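Local coordinates for protein putative reductase (Peptoclostridium difficile, PDB 5J6C) that binds flavin mononucleotide as a two-chain nitroreductase-family enzyme and probably reduces nitro compounds, with a reported functional link to the antibiotic metronidazole, at residues A58-P63 against R69-I74; D119-A124 against S138-V143. All blocks are in the same frame, centred on the assembly; numbering follows the deposited sequence.

Contact 1: A58-P63 against R69-I74. With FMN (flavin mononucleotide), chain E.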
# COMPACT_ATOMS: atom_id res chain seq x y z
N ALA A 58 12.82 3.33 4.75
CA ALA A 58 11.90 2.47 4.01
C ALA A 58 10.80 3.29 3.35
O ALA A 58 10.46 3.07 2.18
CB ALA A 58 11.30 1.41 4.92
N ALA A 59 10.23 4.25 4.09
CA ALA A 59 9.18 5.10 3.53
C ALA A 59 9.68 5.89 2.33
O ALA A 59 8.98 5.98 1.31
CB ALA A 59 8.65 6.05 4.60
N LEU A 60 10.89 6.44 2.41
CA LEU A 60 11.42 7.25 1.32
C LEU A 60 11.77 6.42 0.08
O LEU A 60 12.03 7.01 -0.98
CB LEU A 60 12.64 8.01 1.79
CG LEU A 60 12.37 9.13 2.79
CD1 LEU A 60 13.69 9.62 3.40
CD2 LEU A 60 11.65 10.30 2.11
N LEU A 61 11.79 5.09 0.19
CA LEU A 61 12.10 4.21 -0.94
C LEU A 61 10.85 3.67 -1.61
O LEU A 61 10.94 2.81 -2.50
CB LEU A 61 12.99 3.05 -0.47
CG LEU A 61 14.44 3.38 -0.14
CD1 LEU A 61 15.02 2.30 0.75
CD2 LEU A 61 15.26 3.50 -1.42
N ALA A 62 9.68 4.14 -1.20
CA ALA A 62 8.43 3.58 -1.70
C ALA A 62 8.22 3.95 -3.17
O ALA A 62 8.48 5.10 -3.57
CB ALA A 62 7.25 4.07 -0.86
N PRO A 63 7.74 3.02 -3.99
CA PRO A 63 7.40 3.37 -5.37
C PRO A 63 6.18 4.29 -5.38
O PRO A 63 5.25 4.13 -4.59
CB PRO A 63 7.08 2.02 -6.02
CG PRO A 63 6.56 1.20 -4.91
CD PRO A 63 7.34 1.64 -3.67
N ARG A 69 6.57 10.92 -6.03
CA ARG A 69 6.72 10.96 -4.58
C ARG A 69 5.85 12.04 -3.94
O ARG A 69 6.33 12.93 -3.24
CB ARG A 69 8.19 11.17 -4.21
CG ARG A 69 9.13 10.10 -4.75
CD ARG A 69 10.55 10.37 -4.30
NE ARG A 69 11.46 9.25 -4.57
CZ ARG A 69 12.78 9.38 -4.64
NH1 ARG A 69 13.33 10.58 -4.48
NH2 ARG A 69 13.55 8.31 -4.87
N THR A 70 4.53 11.95 -4.18
CA THR A 70 3.63 13.00 -3.70
C THR A 70 3.57 13.10 -2.18
O THR A 70 3.10 14.11 -1.66
CB THR A 70 2.20 12.77 -4.22
OG1 THR A 70 1.71 11.52 -3.73
CG2 THR A 70 2.15 12.78 -5.75
N TRP A 71 4.02 12.07 -1.45
CA TRP A 71 3.81 12.02 -0.02
C TRP A 71 4.80 12.91 0.73
O TRP A 71 5.78 13.42 0.18
CB TRP A 71 3.89 10.59 0.49
CG TRP A 71 4.81 9.63 -0.27
CD1 TRP A 71 4.42 8.51 -0.95
CD2 TRP A 71 6.24 9.69 -0.39
NE1 TRP A 71 5.51 7.88 -1.49
CE2 TRP A 71 6.64 8.58 -1.16
CE3 TRP A 71 7.22 10.57 0.07
CZ2 TRP A 71 7.98 8.32 -1.48
CZ3 TRP A 71 8.54 10.31 -0.24
CH2 TRP A 71 8.91 9.21 -1.01
N GLU A 72 4.50 13.12 2.02
CA GLU A 72 5.42 13.67 3.01
C GLU A 72 5.06 13.05 4.36
O GLU A 72 3.95 12.57 4.57
CB GLU A 72 5.36 15.20 3.13
CG GLU A 72 5.20 15.92 1.81
CD GLU A 72 6.06 17.14 1.68
OE1 GLU A 72 6.84 17.42 2.62
OE2 GLU A 72 5.95 17.82 0.63
N PHE A 73 6.02 13.08 5.28
CA PHE A 73 5.89 12.40 6.56
C PHE A 73 6.12 13.38 7.69
O PHE A 73 7.08 14.16 7.68
CB PHE A 73 6.87 11.22 6.62
CG PHE A 73 6.80 10.33 5.41
CD1 PHE A 73 5.75 9.42 5.26
CD2 PHE A 73 7.72 10.44 4.39
CE1 PHE A 73 5.66 8.61 4.13
CE2 PHE A 73 7.64 9.64 3.26
CZ PHE A 73 6.61 8.72 3.13
N ILE A 74 5.21 13.38 8.65
CA ILE A 74 5.33 14.17 9.86
C ILE A 74 5.54 13.19 11.01
O ILE A 74 4.62 12.45 11.40
CB ILE A 74 4.12 15.07 10.10
CG1 ILE A 74 3.85 15.91 8.84
CG2 ILE A 74 4.36 15.98 11.31
CD1 ILE A 74 2.62 16.80 8.97
N1 FMN E . 4.28 2.29 -14.23
C2 FMN E . 3.75 2.16 -15.50
O2 FMN E . 4.47 1.86 -16.45
N3 FMN E . 2.41 2.35 -15.74
C4 FMN E . 1.56 2.68 -14.70
O4 FMN E . 0.35 2.84 -14.91
C4A FMN E . 2.09 2.80 -13.42
N5 FMN E . 1.23 3.12 -12.39
C5A FMN E . 1.73 3.24 -11.11
C6 FMN E . 0.84 3.58 -10.09
C7 FMN E . 1.28 3.70 -8.78
C7M FMN E . 0.27 4.06 -7.73
C8 FMN E . 2.63 3.51 -8.48
C8M FMN E . 3.10 3.64 -7.06
C9 FMN E . 3.54 3.18 -9.51
C9A FMN E . 3.10 3.04 -10.83
N10 FMN E . 3.97 2.71 -11.87
C10 FMN E . 3.45 2.60 -13.17
C1' FMN E . 5.45 2.54 -11.64
C2' FMN E . 6.02 4.01 -11.73
O2' FMN E . 6.38 4.42 -13.03
C3' FMN E . 7.18 4.50 -10.84
O3' FMN E . 8.30 5.13 -11.48
C4' FMN E . 7.85 3.44 -10.06
O4' FMN E . 6.98 2.83 -9.14
C5' FMN E . 9.00 4.17 -9.36
O5' FMN E . 10.17 3.70 -9.98
P FMN E . 10.68 2.27 -9.46
O1P FMN E . 11.46 2.53 -8.20
O2P FMN E . 9.52 1.37 -9.09
O3P FMN E . 11.56 1.59 -10.49
O HOH W 1 10.93 6.63 -3.57
O HOH W 2 4.47 5.64 -2.49
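One water gathers three polar groups where Leu60, Ala62 and Arg69 meet. The water O donates to Leu60 O at 2.8 Å and to Ala62 O at 2.9 Å. The same water O accepts from Arg69 NE at 2.9 Å. The carbonyl of Leu60 also lies over one face of the Arg69 guanidinium. A second water joins Trp71 NE1 to Pro63 O: its O accepts from Trp71 NE1 at 2.7 Å and donates to the carbonyl. No direct hydrogen bond links 58-63 to 69-74, and the polar links run through these two waters.

The segments join the end of helix 49-60 to the start of strand 71-76, an outer strand of the antiparallel sheet in this nitroreductase-family chain. The indole of Trp71 lies against the end of the helix and the turn after it. Ala62 O sits at its edge, in plane, while Arg69 CA lies over the centre of one face. Phe73 CZ stands over the rim of the opposite face.

Ala59 CB makes a CH-pi contact over the face of Phe73, 4.0 Å from the centroid of the Phe73 ring and 24° off its normal. Leu60 CD2 reaches the edge of the same ring and also packs against Trp71 CZ3 at 3.9 Å. The CB of Leu60 points away from the strand; with CG anti to the carbonyl carbon (chi1 -70°), CD2 still reaches both rings.

Past the helix, Pro63 CB touches O4' of the chain E flavin mononucleotide at 3.2 Å. Arg36 of the second subunit packs on Pro63 and hydrogen-bonds the same cofactor.

Contact 2: D119-A124 against S138-V143. With FMN (flavin mononucleotide), chain C; FMN (flavin mononucleotide), chain E.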
# COMPACT_ATOMS: atom_id res chain seq x y z
N ASP A 119 -0.16 6.28 -3.60
CA ASP A 119 1.20 6.62 -3.17
C ASP A 119 1.32 6.56 -1.66
O ASP A 119 2.20 5.89 -1.12
CB ASP A 119 1.59 8.03 -3.66
CG ASP A 119 1.88 8.10 -5.14
OD1 ASP A 119 1.97 7.03 -5.79
OD2 ASP A 119 2.03 9.23 -5.66
N ALA A 120 0.42 7.28 -0.97
CA ALA A 120 0.49 7.37 0.48
C ALA A 120 0.29 6.00 1.11
O ALA A 120 0.94 5.68 2.12
CB ALA A 120 -0.55 8.35 1.00
N SER A 121 -0.60 5.19 0.53
CA SER A 121 -0.90 3.89 1.11
C SER A 121 0.30 2.97 1.03
O SER A 121 0.56 2.19 1.96
CB SER A 121 -2.10 3.26 0.40
OG SER A 121 -3.23 4.09 0.48
N ILE A 122 1.05 3.04 -0.07
CA ILE A 122 2.23 2.20 -0.23
C ILE A 122 3.31 2.60 0.75
O ILE A 122 3.95 1.75 1.38
CB ILE A 122 2.75 2.28 -1.67
CG1 ILE A 122 1.73 1.67 -2.64
CG2 ILE A 122 4.12 1.61 -1.77
CD1 ILE A 122 1.86 2.20 -4.03
N ALA A 123 3.54 3.91 0.90
CA ALA A 123 4.55 4.37 1.85
C ALA A 123 4.19 3.94 3.27
O ALA A 123 5.05 3.48 4.03
CB ALA A 123 4.71 5.88 1.75
N ALA A 124 2.91 4.06 3.64
CA ALA A 124 2.49 3.64 4.97
C ALA A 124 2.70 2.15 5.18
O ALA A 124 3.03 1.72 6.29
CB ALA A 124 1.02 4.01 5.19
N SER A 138 2.72 -1.73 15.28
CA SER A 138 2.16 -0.50 14.73
C SER A 138 0.69 -0.71 14.41
O SER A 138 0.19 -1.84 14.39
CB SER A 138 2.94 -0.03 13.48
OG SER A 138 2.67 -0.84 12.34
N CYS A 139 -0.01 0.40 14.17
CA CYS A 139 -1.40 0.34 13.77
C CYS A 139 -1.73 1.52 12.88
O CYS A 139 -1.34 2.66 13.17
CB CYS A 139 -2.34 0.34 14.98
SG CYS A 139 -4.00 -0.14 14.45
N TRP A 140 -2.43 1.24 11.79
CA TRP A 140 -2.87 2.27 10.86
C TRP A 140 -4.11 2.94 11.43
O TRP A 140 -5.03 2.26 11.90
CB TRP A 140 -3.14 1.61 9.50
CG TRP A 140 -3.71 2.41 8.35
CD1 TRP A 140 -4.83 3.19 8.35
CD2 TRP A 140 -3.21 2.43 6.99
NE1 TRP A 140 -5.05 3.70 7.08
CE2 TRP A 140 -4.06 3.26 6.24
CE3 TRP A 140 -2.11 1.83 6.36
CZ2 TRP A 140 -3.86 3.51 4.88
CZ3 TRP A 140 -1.90 2.08 5.01
CH2 TRP A 140 -2.78 2.92 4.28
N ILE A 141 -4.13 4.26 11.42
CA ILE A 141 -5.30 5.04 11.82
C ILE A 141 -5.81 5.75 10.58
O ILE A 141 -5.14 6.65 10.06
CB ILE A 141 -4.96 6.04 12.94
CG1 ILE A 141 -4.45 5.29 14.17
CG2 ILE A 141 -6.18 6.90 13.28
CD1 ILE A 141 -3.94 6.20 15.24
N GLN A 142 -6.98 5.33 10.08
CA GLN A 142 -7.53 5.89 8.85
C GLN A 142 -7.95 7.35 9.07
O GLN A 142 -8.64 7.66 10.04
CB GLN A 142 -8.72 5.06 8.39
CG GLN A 142 -9.31 5.47 7.06
CD GLN A 142 -8.33 5.32 5.90
OE1 GLN A 142 -7.45 4.46 5.92
NE2 GLN A 142 -8.49 6.16 4.87
N VAL A 143 -7.56 8.23 8.14
CA VAL A 143 -7.93 9.65 8.17
C VAL A 143 -8.78 10.03 6.96
O VAL A 143 -9.86 10.62 7.11
CB VAL A 143 -6.68 10.56 8.27
CG1 VAL A 143 -7.09 12.04 8.17
CG2 VAL A 143 -5.94 10.28 9.58
N1 FMN C . -7.18 0.05 13.15
C2 FMN C . -7.69 0.96 14.06
O2 FMN C . -7.71 0.70 15.26
N3 FMN C . -8.20 2.17 13.65
C4 FMN C . -8.22 2.49 12.31
O4 FMN C . -8.67 3.57 11.91
C4A FMN C . -7.73 1.58 11.39
N5 FMN C . -7.74 1.93 10.06
C5A FMN C . -7.22 1.06 9.13
C6 FMN C . -7.26 1.42 7.79
C7 FMN C . -6.74 0.57 6.85
C7M FMN C . -6.76 0.97 5.41
C8 FMN C . -6.20 -0.63 7.24
C8M FMN C . -5.64 -1.54 6.20
C9 FMN C . -6.17 -1.01 8.57
C9A FMN C . -6.69 -0.15 9.53
N10 FMN C . -6.67 -0.50 10.87
C10 FMN C . -7.19 0.37 11.81
C1' FMN C . -6.09 -1.81 11.31
C2' FMN C . -7.06 -2.97 11.03
O2' FMN C . -8.05 -3.05 12.05
C3' FMN C . -6.28 -4.29 10.93
O3' FMN C . -5.24 -4.13 10.00
C4' FMN C . -7.17 -5.46 10.49
O4' FMN C . -8.19 -5.65 11.45
C5' FMN C . -6.34 -6.73 10.32
O5' FMN C . -5.83 -7.09 11.59
P FMN C . -4.24 -7.16 11.82
O1P FMN C . -3.59 -5.91 11.25
O2P FMN C . -3.92 -7.24 13.30
O3P FMN C . -3.74 -8.38 11.09
N1 FMN E . 4.28 2.29 -14.23
C2 FMN E . 3.75 2.16 -15.50
O2 FMN E . 4.47 1.86 -16.45
N3 FMN E . 2.41 2.35 -15.74
C4 FMN E . 1.56 2.68 -14.70
O4 FMN E . 0.35 2.84 -14.91
C4A FMN E . 2.09 2.80 -13.42
N5 FMN E . 1.23 3.12 -12.39
C5A FMN E . 1.73 3.24 -11.11
C6 FMN E . 0.84 3.58 -10.09
C7 FMN E . 1.28 3.70 -8.78
C7M FMN E . 0.27 4.06 -7.73
C8 FMN E . 2.63 3.51 -8.48
C8M FMN E . 3.10 3.64 -7.06
C9 FMN E . 3.54 3.18 -9.51
C9A FMN E . 3.10 3.04 -10.83
N10 FMN E . 3.97 2.71 -11.87
C10 FMN E . 3.45 2.60 -13.17
C1' FMN E . 5.45 2.54 -11.64
C2' FMN E . 6.02 4.01 -11.73
O2' FMN E . 6.38 4.42 -13.03
C3' FMN E . 7.18 4.50 -10.84
O3' FMN E . 8.30 5.13 -11.48
C4' FMN E . 7.85 3.44 -10.06
O4' FMN E . 6.98 2.83 -9.14
C5' FMN E . 9.00 4.17 -9.36
O5' FMN E . 10.17 3.70 -9.98
P FMN E . 10.68 2.27 -9.46
O1P FMN E . 11.46 2.53 -8.20
O2P FMN E . 9.52 1.37 -9.09
O3P FMN E . 11.56 1.59 -10.49
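The indole of Trp140 reaches toward helix 116-133 with its six-membered ring leading. Ser121 meets it at the edge: Ser121 CA is 3.8 Å from Trp140 CH2, with Ser121 CB in the ring plane. Ala124 CB comes in obliquely, 3.5 Å from Trp140 CZ3. The hydroxyl of Ser121 is bonded back to Ile117 O, one turn earlier in the helix.

Trp140 CG is anti to the backbone N (chi1 176°), which carries the indole out from strand 137-142 to the helix. C7M of the chain C flavin lies 3.5 Å above the Trp140 ring plane, offset toward the rim, and C6 also lies over that face. The strand is an outer member of the antiparallel sheet within this chain, and its residues help form the cofactor pocket.

Gln142 bends at chi2 and brings OE1 to Trp140 NE1, a bond of 2.8 Å with an N-H...O angle of 147°. Trp140 NE1 is tilted out of the carbonyl plane. Gln142 N donates to O4 of the chain C flavin at 3.1 Å and 164°, a nearly straight bond. Gln142 NE2 donates to Arg144 O of its own chain and to Glu118 OE2 of the second subunit.

The helix contact is apolar, with no hydrogen bond between the segments. The Gln142 bond satisfies the indole N-H and probably helps fix the rotation of the ring, while the backbone bond to O4 would probably help polarise the flavin carbonyl.

Both contacts are buried. The centre of contact 2 lies about 3 Å from the centre of the chain, while that of contact 1 lies farther out, about 12 Å away. Each joins a helix to an edge of the same sheet: strands 71-76 and 137-142 are its outermost strands within this chain, on opposite edges. Helix 116-133 connects them: Asp119 OD2 reaches Thr70 OG1 at 3.0 Å, a probable hydrogen bond, and Ala123 CB packs on Phe73 CZ. Waters bridge the segments in contact 1, whereas contact 2 is apolar between helix and strand. Both touch the flavin of chain E, but contact 2 also touches that of chain C, and both reach the second subunit.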